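PDB 4I6K: amidohydrolase family protein from Acinetobacter baumannii, which probably hydrolyses the lactone ring of 2-pyrone-4,6-dicarboxylic acid, as a member of the amidohydrolase family, and here holds a bound citric acid. Local coordinates for residues L111-K115 with S148-Q152; L126-L131 with Y161-L165; V55-I59 with Y92-L96. One frame throughout, in Å; residues are numbered along the deposited sequence.

The chain runs through an amidohydrolase barrel of eight parallel strands in sequential order, and the three contacts follow it in two separate stages. Interaction 3 comes first: helix 55-64 meets the loop 92-96 that leads into strand 96-100, closing a path that includes strand 69-73 and helix 83-91. It is complete before interaction 1 begins, where helix 108-115 packs on the loop entering strand 152-156. Interaction 2 opens inside that path, at 126-131 after strand 119-125, and ends beyond it on helix 159-169, so interactions 1 and 2 cross. No two contacts touch; interactions 2 and 3, with centres 31 Å apart, lie on opposite sides of the chain's centre.

Interaction 1 (L111-K115 with S148-Q152); sequences LVNLK and SLNWQ
Leu149 packs against Leu111 and Lys115 of helix 108-115, in one of the helix-to-strand loops of the amidohydrolase barrel, where helix 137-148 finishes in a Schellman motif and the chain turns into strand 152-156. Its CD1 branch packs on Leu111 CB at 3.7 Å, while CD2 touches Val112 CG2 and the aliphatic chain of Lys115. The carbonyl of Leu149 receives Lys115 NZ at 2.7 Å; the donor lies in the carbonyl plane, with a C=O...N angle of 159°. Asn150, with positive phi, turns the backbone toward strand 152-156.

Trp151 then returns to the contact with its indole. Leu149 CD1 sits over the centre of one face, 4.3 Å above the plane. At the ring edge Leu114 CB approaches CH2 at 3.9 Å, and Lys115 N lies near the plane beside CZ2. Extended as far as CE, with CG anti to the backbone N (chi1 179°), Lys115 runs past the indole in the opposite direction, and a bend at chi4 (79°) turns NZ to the Leu149 carbonyl. A water joins the two side chains, accepting from Lys115 NZ at 2.9 Å and, more weakly, from Trp151 NE1 at 3.0 Å.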
ATOM      1  N   LEU A 111      18.744   7.849  -0.935  1.00 51.46           N
ATOM      2  CA  LEU A 111      17.508   7.634  -1.695  1.00 49.55           C
ATOM      3  C   LEU A 111      17.773   7.268  -3.145  1.00 49.23           C
ATOM      4  O   LEU A 111      17.155   6.352  -3.692  1.00 54.22           O
ATOM      5  CB  LEU A 111      16.648   8.893  -1.669  1.00 56.16           C
ATOM      6  CG  LEU A 111      16.393   9.541  -0.313  1.00 54.00           C
ATOM      7  CD1 LEU A 111      15.586  10.806  -0.517  1.00 68.00           C
ATOM      8  CD2 LEU A 111      15.665   8.583   0.600  1.00 51.23           C
ATOM      9  N   VAL A 112      18.676   8.002  -3.786  1.00 52.08           N
ATOM     10  CA  VAL A 112      19.061   7.664  -5.153  1.00 55.14           C
ATOM     11  C   VAL A 112      19.520   6.207  -5.210  1.00 54.46           C
ATOM     12  O   VAL A 112      19.246   5.496  -6.176  1.00 46.53           O
ATOM     13  CB  VAL A 112      20.194   8.570  -5.666  1.00 54.03           C
ATOM     14  CG1 VAL A 112      20.667   8.103  -7.034  1.00 46.64           C
ATOM     15  CG2 VAL A 112      19.731  10.021  -5.700  1.00 46.08           C
ATOM     16  N   ASN A 113      20.210   5.768  -4.161  1.00 53.80           N
ATOM     17  CA  ASN A 113      20.721   4.401  -4.120  1.00 56.01           C
ATOM     18  C   ASN A 113      19.614   3.358  -4.009  1.00 63.47           C
ATOM     19  O   ASN A 113      19.635   2.338  -4.711  1.00 61.39           O
ATOM     20  CB  ASN A 113      21.762   4.236  -3.015  1.00 56.00           C
ATOM     21  CG  ASN A 113      23.178   4.527  -3.505  1.00 64.87           C
ATOM     22  OD1 ASN A 113      23.466   5.610  -4.018  1.00 62.03           O
ATOM     23  ND2 ASN A 113      24.066   3.557  -3.348  1.00 67.06           N
ATOM     24  N   LEU A 114      18.641   3.616  -3.137  1.00 57.99           N
ATOM     25  CA  LEU A 114      17.470   2.754  -3.061  1.00 49.12           C
ATOM     26  C   LEU A 114      16.759   2.723  -4.399  1.00 44.58           C
ATOM     27  O   LEU A 114      16.327   1.659  -4.851  1.00 47.23           O
ATOM     28  CB  LEU A 114      16.521   3.207  -1.950  1.00 47.56           C
ATOM     29  CG  LEU A 114      17.178   3.094  -0.572  1.00 56.50           C
ATOM     30  CD1 LEU A 114      16.451   3.946   0.442  1.00 45.42           C
ATOM     31  CD2 LEU A 114      17.277   1.624  -0.112  1.00 49.04           C
ATOM     32  N   LYS A 115      16.645   3.884  -5.045  1.00 50.31           N
ATOM     33  CA  LYS A 115      15.992   3.938  -6.347  1.00 48.32           C
ATOM     34  C   LYS A 115      16.685   2.963  -7.293  1.00 52.94           C
ATOM     35  O   LYS A 115      16.035   2.239  -8.039  1.00 45.11           O
ATOM     36  CB  LYS A 115      16.019   5.354  -6.936  1.00 48.30           C
ATOM     37  CG  LYS A 115      15.370   5.478  -8.336  1.00 36.63           C
ATOM     38  CD  LYS A 115      15.202   6.957  -8.737  1.00 49.13           C
ATOM     39  CE  LYS A 115      14.561   7.135 -10.109  1.00 40.67           C
ATOM     40  NZ  LYS A 115      13.090   6.949 -10.072  1.00 48.76           N
ATOM     41  N   SER A 148      11.376  14.799  -6.821  1.00 44.95           N
ATOM     42  CA  SER A 148      12.423  14.793  -7.837  1.00 51.75           C
ATOM     43  C   SER A 148      12.696  13.410  -8.377  1.00 47.45           C
ATOM     44  O   SER A 148      13.068  13.259  -9.536  1.00 52.38           O
ATOM     45  CB  SER A 148      13.713  15.343  -7.245  1.00 39.27           C
ATOM     46  OG  SER A 148      13.410  16.457  -6.426  1.00 71.32           O
ATOM     47  N   LEU A 149      12.520  12.403  -7.531  1.00 52.67           N
ATOM     48  CA  LEU A 149      12.849  11.034  -7.904  1.00 52.33           C
ATOM     49  C   LEU A 149      11.699  10.308  -8.597  1.00 54.39           C
ATOM     50  O   LEU A 149      11.844   9.149  -8.997  1.00 46.16           O
ATOM     51  CB  LEU A 149      13.298  10.245  -6.680  1.00 49.45           C
ATOM     52  CG  LEU A 149      14.661  10.655  -6.121  1.00 60.81           C
ATOM     53  CD1 LEU A 149      14.897  10.001  -4.757  1.00 54.88           C
ATOM     54  CD2 LEU A 149      15.770  10.290  -7.106  1.00 42.29           C
ATOM     55  N   ASN A 150      10.564  10.982  -8.741  1.00 43.08           N
ATOM     56  CA  ASN A 150       9.422  10.379  -9.421  1.00 41.20           C
ATOM     57  C   ASN A 150       8.870   9.239  -8.603  1.00 52.00           C
ATOM     58  O   ASN A 150       8.125   8.404  -9.101  1.00 49.11           O
ATOM     59  CB  ASN A 150       9.824   9.844 -10.784  1.00 53.67           C
ATOM     60  CG  ASN A 150       9.331  10.706 -11.908  1.00 71.79           C
ATOM     61  OD1 ASN A 150       9.184  11.925 -11.758  1.00 69.91           O
ATOM     62  ND2 ASN A 150       9.063  10.081 -13.054  1.00 86.40           N
ATOM     63  N   TRP A 151       9.262   9.208  -7.336  1.00 52.35           N
ATOM     64  CA  TRP A 151       8.777   8.217  -6.409  1.00 44.66           C
ATOM     65  C   TRP A 151       7.362   8.549  -6.012  1.00 47.73           C
ATOM     66  O   TRP A 151       6.951   9.699  -6.077  1.00 46.91           O
ATOM     67  CB  TRP A 151       9.651   8.252  -5.168  1.00 41.21           C
ATOM     68  CG  TRP A 151      10.778   7.330  -5.263  1.00 45.23           C
ATOM     69  CD1 TRP A 151      11.161   6.620  -6.362  1.00 42.86           C
ATOM     70  CD2 TRP A 151      11.709   7.012  -4.226  1.00 39.33           C
ATOM     71  NE1 TRP A 151      12.269   5.865  -6.067  1.00 40.63           N
ATOM     72  CE2 TRP A 151      12.629   6.091  -4.763  1.00 46.96           C
ATOM     73  CE3 TRP A 151      11.848   7.412  -2.891  1.00 36.67           C
ATOM     74  CZ2 TRP A 151      13.680   5.555  -4.008  1.00 52.80           C
ATOM     75  CZ3 TRP A 151      12.889   6.878  -2.138  1.00 46.78           C
ATOM     76  CH2 TRP A 151      13.796   5.966  -2.701  1.00 41.31           C
ATOM     77  N   GLN A 152       6.619   7.539  -5.581  1.00 47.66           N
ATOM     78  CA  GLN A 152       5.305   7.772  -4.999  1.00 40.59           C
ATOM     79  C   GLN A 152       5.422   7.888  -3.460  1.00 48.32           C
ATOM     80  O   GLN A 152       6.431   7.471  -2.853  1.00 39.39           O
ATOM     81  CB  GLN A 152       4.389   6.611  -5.362  1.00 46.14           C
ATOM     82  CG  GLN A 152       4.798   5.300  -4.681  1.00 37.09           C
ATOM     83  CD  GLN A 152       3.823   4.185  -4.971  1.00 44.02           C
ATOM     84  OE1 GLN A 152       3.725   3.722  -6.102  1.00 47.09           O
ATOM     85  NE2 GLN A 152       3.074   3.763  -3.953  1.00 37.83           N
TER
HETATM   86  O   HOH W   1      11.893   4.671  -8.829  1.00 56.06           O

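Interaction 2 (L126-L131 with Y161-L165); sequences LFGLNL and YLVQL
One face of the Tyr161 ring carries the CD1 methyl of Leu131, which lies toward the rim in a CH-pi contact. Its modelled approach to ring carbon CG is closer than carbons can sit, so the exact placement of the methyl is doubtful. Around the edge, Leu129 O lies in the ring plane next to the hydroxyl, and Leu126 O comes near that plane at CE1, at 3.6 Å. Tyr161 OH donates to Leu129 O at a modelled 2.5 Å, a short distance, with the donor in the carbonyl plane and a C=O...O angle of 149°.

The acceptor belongs to the last residue of a type II beta turn from Leu126 to Leu129, closed by Leu129 N bonding to Leu126 O at 3.1 Å. This turn belongs to the loop that leaves strand 119-125 of the barrel, and the Leu129 side chain is about 8 Å from the bound citric acid. Leu126 adds apolar contact from the other end of the turn: CB reaches Tyr161 CD1 at 3.7 Å, and CD1 meets Leu165 CD1 tip to tip at 3.8 Å. The hydroxyl bond gives the contact its one directional tie between turn and helix 159-169, and with the Leu126 packing it would be expected to restrict turning of the phenol; the rest is apolar.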
ATOM      1  N   LEU A 126       1.358   4.910   9.727  1.00 55.63           N
ATOM      2  CA  LEU A 126       1.198   5.701  10.942  1.00 52.28           C
ATOM      3  C   LEU A 126       0.297   5.075  11.983  1.00 50.99           C
ATOM      4  O   LEU A 126      -0.036   5.718  12.969  1.00 49.88           O
ATOM      5  CB  LEU A 126       0.691   7.104  10.608  1.00 51.42           C
ATOM      6  CG  LEU A 126       1.641   7.911   9.727  1.00 43.79           C
ATOM      7  CD1 LEU A 126       1.013   9.254   9.433  1.00 38.79           C
ATOM      8  CD2 LEU A 126       2.998   8.054  10.396  1.00 39.16           C
ATOM      9  N   PHE A 127      -0.102   3.829  11.779  1.00 50.19           N
ATOM     10  CA  PHE A 127      -0.878   3.166  12.803  1.00 53.45           C
ATOM     11  C   PHE A 127      -0.065   3.021  14.080  1.00 56.33           C
ATOM     12  O   PHE A 127       1.121   2.672  14.031  1.00 55.33           O
ATOM     13  CB  PHE A 127      -1.408   1.825  12.316  1.00 48.76           C
ATOM     14  CG  PHE A 127      -2.699   1.941  11.583  1.00 53.25           C
ATOM     15  CD1 PHE A 127      -3.903   1.836  12.261  1.00 53.24           C
ATOM     16  CD2 PHE A 127      -2.717   2.204  10.221  1.00 41.18           C
ATOM     17  CE1 PHE A 127      -5.113   1.969  11.583  1.00 59.81           C
ATOM     18  CE2 PHE A 127      -3.915   2.332   9.538  1.00 58.74           C
ATOM     19  CZ  PHE A 127      -5.119   2.211  10.219  1.00 54.94           C
ATOM     20  N   GLY A 128      -0.708   3.319  15.213  1.00 63.68           N
ATOM     21  CA  GLY A 128      -0.080   3.227  16.535  1.00 49.67           C
ATOM     22  C   GLY A 128       0.982   4.291  16.744  1.00 57.81           C
ATOM     23  O   GLY A 128       1.758   4.233  17.699  1.00 63.11           O
ATOM     24  N   LEU A 129       1.021   5.271  15.851  1.00 53.52           N
ATOM     25  CA  LEU A 129       2.049   6.306  15.916  1.00 56.43           C
ATOM     26  C   LEU A 129       1.442   7.699  15.906  1.00 53.15           C
ATOM     27  O   LEU A 129       0.238   7.865  15.696  1.00 48.35           O
ATOM     28  CB  LEU A 129       3.018   6.163  14.745  1.00 59.72           C
ATOM     29  CG  LEU A 129       3.818   4.861  14.716  1.00 57.89           C
ATOM     30  CD1 LEU A 129       4.466   4.702  13.363  1.00 45.22           C
ATOM     31  CD2 LEU A 129       4.851   4.840  15.831  1.00 45.47           C
ATOM     32  N   ASN A 130       2.279   8.702  16.135  1.00 55.60           N
ATOM     33  CA  ASN A 130       1.800  10.069  16.087  1.00 59.00           C
ATOM     34  C   ASN A 130       1.836  10.565  14.661  1.00 60.68           C
ATOM     35  O   ASN A 130       2.666  10.128  13.865  1.00 63.98           O
ATOM     36  CB  ASN A 130       2.645  10.989  16.966  1.00 60.17           C
ATOM     37  CG  ASN A 130       2.498  10.682  18.446  1.00 68.37           C
ATOM     38  OD1 ASN A 130       3.492  10.515  19.148  1.00 64.66           O
ATOM     39  ND2 ASN A 130       1.259  10.608  18.925  1.00 66.98           N
ATOM     40  N   LEU A 131       0.923  11.478  14.351  1.00 60.13           N
ATOM     41  CA  LEU A 131       0.865  12.131  13.055  1.00 53.52           C
ATOM     42  C   LEU A 131       2.036  13.118  12.941  1.00 54.28           C
ATOM     43  O   LEU A 131       2.110  14.072  13.696  1.00 56.88           O
ATOM     44  CB  LEU A 131      -0.468  12.871  12.960  1.00 52.55           C
ATOM     45  CG  LEU A 131      -1.031  13.439  11.657  1.00 56.69           C
ATOM     46  CD1 LEU A 131      -1.663  12.333  10.815  1.00 64.09           C
ATOM     47  CD2 LEU A 131      -2.058  14.528  11.987  1.00 54.72           C
ATOM     48  N   TYR A 161      -6.196  10.700  10.314  1.00 47.02           N
ATOM     49  CA  TYR A 161      -4.832  11.072   9.987  1.00 42.48           C
ATOM     50  C   TYR A 161      -4.755  11.489   8.523  1.00 53.80           C
ATOM     51  O   TYR A 161      -4.073  12.472   8.171  1.00 45.43           O
ATOM     52  CB  TYR A 161      -3.888   9.893  10.245  1.00 48.99           C
ATOM     53  CG  TYR A 161      -3.332   9.796  11.660  1.00 52.50           C
ATOM     54  CD1 TYR A 161      -2.266   8.951  11.937  1.00 53.66           C
ATOM     55  CD2 TYR A 161      -3.871  10.540  12.715  1.00 52.60           C
ATOM     56  CE1 TYR A 161      -1.737   8.844  13.215  1.00 56.69           C
ATOM     57  CE2 TYR A 161      -3.344  10.439  14.018  1.00 40.68           C
ATOM     58  CZ  TYR A 161      -2.270   9.578  14.255  1.00 58.39           C
ATOM     59  OH  TYR A 161      -1.703   9.435  15.520  1.00 49.91           O
ATOM     60  N   LEU A 162      -5.461  10.743   7.673  1.00 46.90           N
ATOM     61  CA  LEU A 162      -5.471  11.023   6.237  1.00 48.67           C
ATOM     62  C   LEU A 162      -6.020  12.413   5.943  1.00 47.65           C
ATOM     63  O   LEU A 162      -5.503  13.111   5.070  1.00 49.86           O
ATOM     64  CB  LEU A 162      -6.287   9.975   5.474  1.00 45.05           C
ATOM     65  CG  LEU A 162      -5.796   8.535   5.547  1.00 43.64           C
ATOM     66  CD1 LEU A 162      -6.858   7.567   5.029  1.00 37.29           C
ATOM     67  CD2 LEU A 162      -4.514   8.408   4.759  1.00 36.06           C
ATOM     68  N   VAL A 163      -7.072  12.809   6.659  1.00 52.92           N
ATOM     69  CA  VAL A 163      -7.683  14.126   6.468  1.00 46.63           C
ATOM     70  C   VAL A 163      -6.661  15.248   6.718  1.00 48.45           C
ATOM     71  O   VAL A 163      -6.782  16.367   6.198  1.00 43.24           O
ATOM     72  CB  VAL A 163      -8.885  14.317   7.398  1.00 53.86           C
ATOM     73  CG1 VAL A 163      -9.333  15.769   7.383  1.00 55.19           C
ATOM     74  CG2 VAL A 163     -10.028  13.378   7.007  1.00 50.54           C
ATOM     75  N   GLN A 164      -5.646  14.908   7.506  1.00 47.82           N
ATOM     76  CA  GLN A 164      -4.582  15.814   7.915  1.00 51.77           C
ATOM     77  C   GLN A 164      -3.449  15.853   6.909  1.00 48.86           C
ATOM     78  O   GLN A 164      -2.837  16.897   6.670  1.00 49.72           O
ATOM     79  CB  GLN A 164      -3.981  15.261   9.194  1.00 61.28           C
ATOM     80  CG  GLN A 164      -3.407  16.280  10.075  1.00 62.17           C
ATOM     81  CD  GLN A 164      -4.457  16.850  10.958  1.00 73.22           C
ATOM     82  OE1 GLN A 164      -5.457  17.396  10.481  1.00 73.97           O
ATOM     83  NE2 GLN A 164      -4.258  16.718  12.263  1.00 63.69           N
ATOM     84  N   LEU A 165      -3.154  14.687   6.345  1.00 52.08           N
ATOM     85  CA  LEU A 165      -1.981  14.501   5.498  1.00 51.95           C
ATOM     86  C   LEU A 165      -2.170  14.968   4.064  1.00 50.93           C
ATOM     87  O   LEU A 165      -1.291  15.614   3.492  1.00 47.54           O
ATOM     88  CB  LEU A 165      -1.577  13.027   5.502  1.00 54.07           C
ATOM     89  CG  LEU A 165      -1.070  12.519   6.852  1.00 54.82           C
ATOM     90  CD1 LEU A 165      -1.197  11.012   6.938  1.00 44.24           C
ATOM     91  CD2 LEU A 165       0.367  12.970   7.048  1.00 30.55           C
TER

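Interaction 3 (V55-I59 with Y92-L96); sequences VQSFI and YPDRL
Tyr92 O is gripped by two backbone amides, Arg95 N at 2.8 Å and Leu96 N at 2.9 Å, which fold the 92-96 loop tightly just where the chain has left helix 83-91. The turn presents the side chains of Tyr92, Arg95 and Leu96 to the first turn of helix 55-64.

Ile59 fills the middle of this surface. Its CG1 stands over the centre of one face of the Tyr92 ring, 3.8 Å from the centroid and only 8° from the ring normal, a well-centred CH-pi contact. CG1 also lies loosely over one face of the Arg95 guanidinium, and the nearer touch is CG2 to NH1. That flat group is held by polar partners beyond the contact: NH1 forms a salt bridge with Asp63, and NH2 and NE bond to the carbonyl oxygens of Phe67 and Thr68. These three partners would hold the guanidinium plane in place beside Ile59.

In the (beta/alpha)8 barrel, helix 55-64, which follows strand 28-32, packs here on the loop between helix 83-91 and strand 96-100, with strand 69-73 lying between strands 28-32 and 96-100. Val55 CG1, placed anti to the backbone N (chi1 -155°), bridges two residues of the loop: it meets Tyr92 CD1 at 3.6 Å and Leu96 CD1 at 3.8 Å. Ile59 CD1 reaches the same Leu96 methyl from its own position one helical turn on, at 3.9 Å. Deeper in, Leu96 and Phe58 run past each other in opposite directions, and both also touch Leu72 of strand 69-73. Leu96 CD2 comes to the edge of the Phe58 ring, near its plane, 3.9 Å from CE2.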
ATOM      1  N   VAL A  55      10.135 -14.791  -0.382  1.00 41.05           N
ATOM      2  CA  VAL A  55       9.871 -14.366  -1.754  1.00 47.70           C
ATOM      3  C   VAL A  55       9.394 -15.581  -2.498  1.00 50.51           C
ATOM      4  O   VAL A  55       8.465 -15.525  -3.312  1.00 53.54           O
ATOM      5  CB  VAL A  55      11.121 -13.872  -2.461  1.00 48.04           C
ATOM      6  CG1 VAL A  55      10.727 -12.912  -3.581  1.00 49.07           C
ATOM      7  CG2 VAL A  55      12.041 -13.190  -1.492  1.00 58.64           C
ATOM      8  N   GLN A  56      10.055 -16.690  -2.203  1.00 52.60           N
ATOM      9  CA  GLN A  56       9.726 -17.969  -2.793  1.00 55.81           C
ATOM     10  C   GLN A  56       8.226 -18.236  -2.654  1.00 49.22           C
ATOM     11  O   GLN A  56       7.518 -18.414  -3.642  1.00 44.13           O
ATOM     12  CB  GLN A  56      10.552 -19.061  -2.104  1.00 60.65           C
ATOM     13  CG  GLN A  56      10.159 -20.484  -2.446  1.00 83.93           C
ATOM     14  CD  GLN A  56      10.636 -20.886  -3.823  1.00104.96           C
ATOM     15  OE1 GLN A  56      10.200 -21.900  -4.373  1.00107.47           O
ATOM     16  NE2 GLN A  56      11.536 -20.087  -4.392  1.00110.44           N
ATOM     17  N   SER A  57       7.743 -18.253  -1.421  1.00 40.50           N
ATOM     18  CA  SER A  57       6.325 -18.466  -1.185  1.00 46.07           C
ATOM     19  C   SER A  57       5.484 -17.435  -1.948  1.00 42.93           C
ATOM     20  O   SER A  57       4.472 -17.774  -2.564  1.00 47.39           O
ATOM     21  CB  SER A  57       6.023 -18.417   0.315  1.00 40.24           C
ATOM     22  OG  SER A  57       4.678 -18.785   0.561  1.00 52.26           O
ATOM     23  N   PHE A  58       5.920 -16.177  -1.921  1.00 43.88           N
ATOM     24  CA  PHE A  58       5.164 -15.110  -2.563  1.00 46.78           C
ATOM     25  C   PHE A  58       5.116 -15.243  -4.088  1.00 43.95           C
ATOM     26  O   PHE A  58       4.040 -15.156  -4.687  1.00 45.55           O
ATOM     27  CB  PHE A  58       5.700 -13.739  -2.154  1.00 47.71           C
ATOM     28  CG  PHE A  58       5.013 -12.599  -2.841  1.00 43.22           C
ATOM     29  CD1 PHE A  58       3.642 -12.466  -2.775  1.00 46.35           C
ATOM     30  CD2 PHE A  58       5.738 -11.664  -3.561  1.00 56.55           C
ATOM     31  CE1 PHE A  58       3.006 -11.416  -3.417  1.00 43.80           C
ATOM     32  CE2 PHE A  58       5.111 -10.612  -4.204  1.00 48.92           C
ATOM     33  CZ  PHE A  58       3.748 -10.486  -4.132  1.00 38.39           C
ATOM     34  N   ILE A  59       6.272 -15.445  -4.713  1.00 42.66           N
ATOM     35  CA  ILE A  59       6.309 -15.664  -6.157  1.00 47.99           C
ATOM     36  C   ILE A  59       5.511 -16.909  -6.498  1.00 50.88           C
ATOM     37  O   ILE A  59       4.940 -17.019  -7.586  1.00 47.36           O
ATOM     38  CB  ILE A  59       7.753 -15.813  -6.710  1.00 48.46           C
ATOM     39  CG1 ILE A  59       8.283 -14.480  -7.245  1.00 50.32           C
ATOM     40  CG2 ILE A  59       7.765 -16.772  -7.876  1.00 47.97           C
ATOM     41  CD1 ILE A  59       8.292 -13.370  -6.251  1.00 58.30           C
ATOM     42  N   TYR A  92      14.213 -11.345  -7.968  1.00 46.86           N
ATOM     43  CA  TYR A  92      13.227 -11.313  -9.047  1.00 50.41           C
ATOM     44  C   TYR A  92      12.999  -9.914  -9.590  1.00 59.49           C
ATOM     45  O   TYR A  92      11.856  -9.437  -9.647  1.00 57.17           O
ATOM     46  CB  TYR A  92      11.903 -11.892  -8.586  1.00 44.01           C
ATOM     47  CG  TYR A  92      11.991 -13.315  -8.088  1.00 57.85           C
ATOM     48  CD1 TYR A  92      12.298 -13.586  -6.753  1.00 64.16           C
ATOM     49  CD2 TYR A  92      11.754 -14.389  -8.945  1.00 57.61           C
ATOM     50  CE1 TYR A  92      12.372 -14.885  -6.288  1.00 63.64           C
ATOM     51  CE2 TYR A  92      11.831 -15.697  -8.491  1.00 52.63           C
ATOM     52  CZ  TYR A  92      12.136 -15.937  -7.163  1.00 65.45           C
ATOM     53  OH  TYR A  92      12.205 -17.229  -6.701  1.00 70.17           O
ATOM     54  N   PRO A  93      14.085  -9.273 -10.039  1.00 58.28           N
ATOM     55  CA  PRO A  93      14.122  -7.868 -10.419  1.00 60.84           C
ATOM     56  C   PRO A  93      13.179  -7.581 -11.582  1.00 61.62           C
ATOM     57  O   PRO A  93      12.818  -6.435 -11.833  1.00 59.31           O
ATOM     58  CB  PRO A  93      15.572  -7.677 -10.860  1.00 60.79           C
ATOM     59  CG  PRO A  93      15.970  -9.028 -11.374  1.00 60.60           C
ATOM     60  CD  PRO A  93      15.303  -9.993 -10.447  1.00 54.13           C
ATOM     61  N   ASP A  94      12.786  -8.632 -12.282  1.00 65.36           N
ATOM     62  CA  ASP A  94      11.949  -8.495 -13.462  1.00 68.79           C
ATOM     63  C   ASP A  94      10.465  -8.544 -13.101  1.00 61.09           C
ATOM     64  O   ASP A  94       9.605  -8.210 -13.912  1.00 67.81           O
ATOM     65  CB  ASP A  94      12.310  -9.581 -14.492  1.00 69.91           C
ATOM     66  CG  ASP A  94      12.276 -11.009 -13.904  1.00 80.34           C
ATOM     67  OD1 ASP A  94      12.601 -11.218 -12.706  1.00 59.72           O
ATOM     68  OD2 ASP A  94      11.918 -11.934 -14.660  1.00 91.47           O
ATOM     69  N   ARG A  95      10.171  -8.951 -11.873  1.00 60.69           N
ATOM     70  CA  ARG A  95       8.783  -9.129 -11.457  1.00 57.56           C
ATOM     71  C   ARG A  95       8.402  -8.268 -10.255  1.00 58.74           C
ATOM     72  O   ARG A  95       7.219  -8.008 -10.026  1.00 63.59           O
ATOM     73  CB  ARG A  95       8.497 -10.612 -11.183  1.00 53.45           C
ATOM     74  CG  ARG A  95       8.812 -11.501 -12.378  1.00 49.71           C
ATOM     75  CD  ARG A  95       8.417 -12.929 -12.149  1.00 54.91           C
ATOM     76  NE  ARG A  95       6.975 -13.099 -12.004  1.00 46.46           N
ATOM     77  CZ  ARG A  95       6.415 -14.234 -11.602  1.00 56.60           C
ATOM     78  NH1 ARG A  95       7.193 -15.269 -11.317  1.00 51.35           N
ATOM     79  NH2 ARG A  95       5.093 -14.342 -11.480  1.00 47.57           N
ATOM     80  N   LEU A  96       9.403  -7.807  -9.511  1.00 44.84           N
ATOM     81  CA  LEU A  96       9.149  -7.112  -8.257  1.00 49.78           C
ATOM     82  C   LEU A  96       9.723  -5.708  -8.198  1.00 48.52           C
ATOM     83  O   LEU A  96      10.865  -5.484  -8.608  1.00 51.88           O
ATOM     84  CB  LEU A  96       9.748  -7.900  -7.094  1.00 43.20           C
ATOM     85  CG  LEU A  96       9.235  -9.320  -6.914  1.00 50.57           C
ATOM     86  CD1 LEU A  96       9.889  -9.903  -5.668  1.00 36.02           C
ATOM     87  CD2 LEU A  96       7.711  -9.329  -6.815  1.00 43.46           C
TER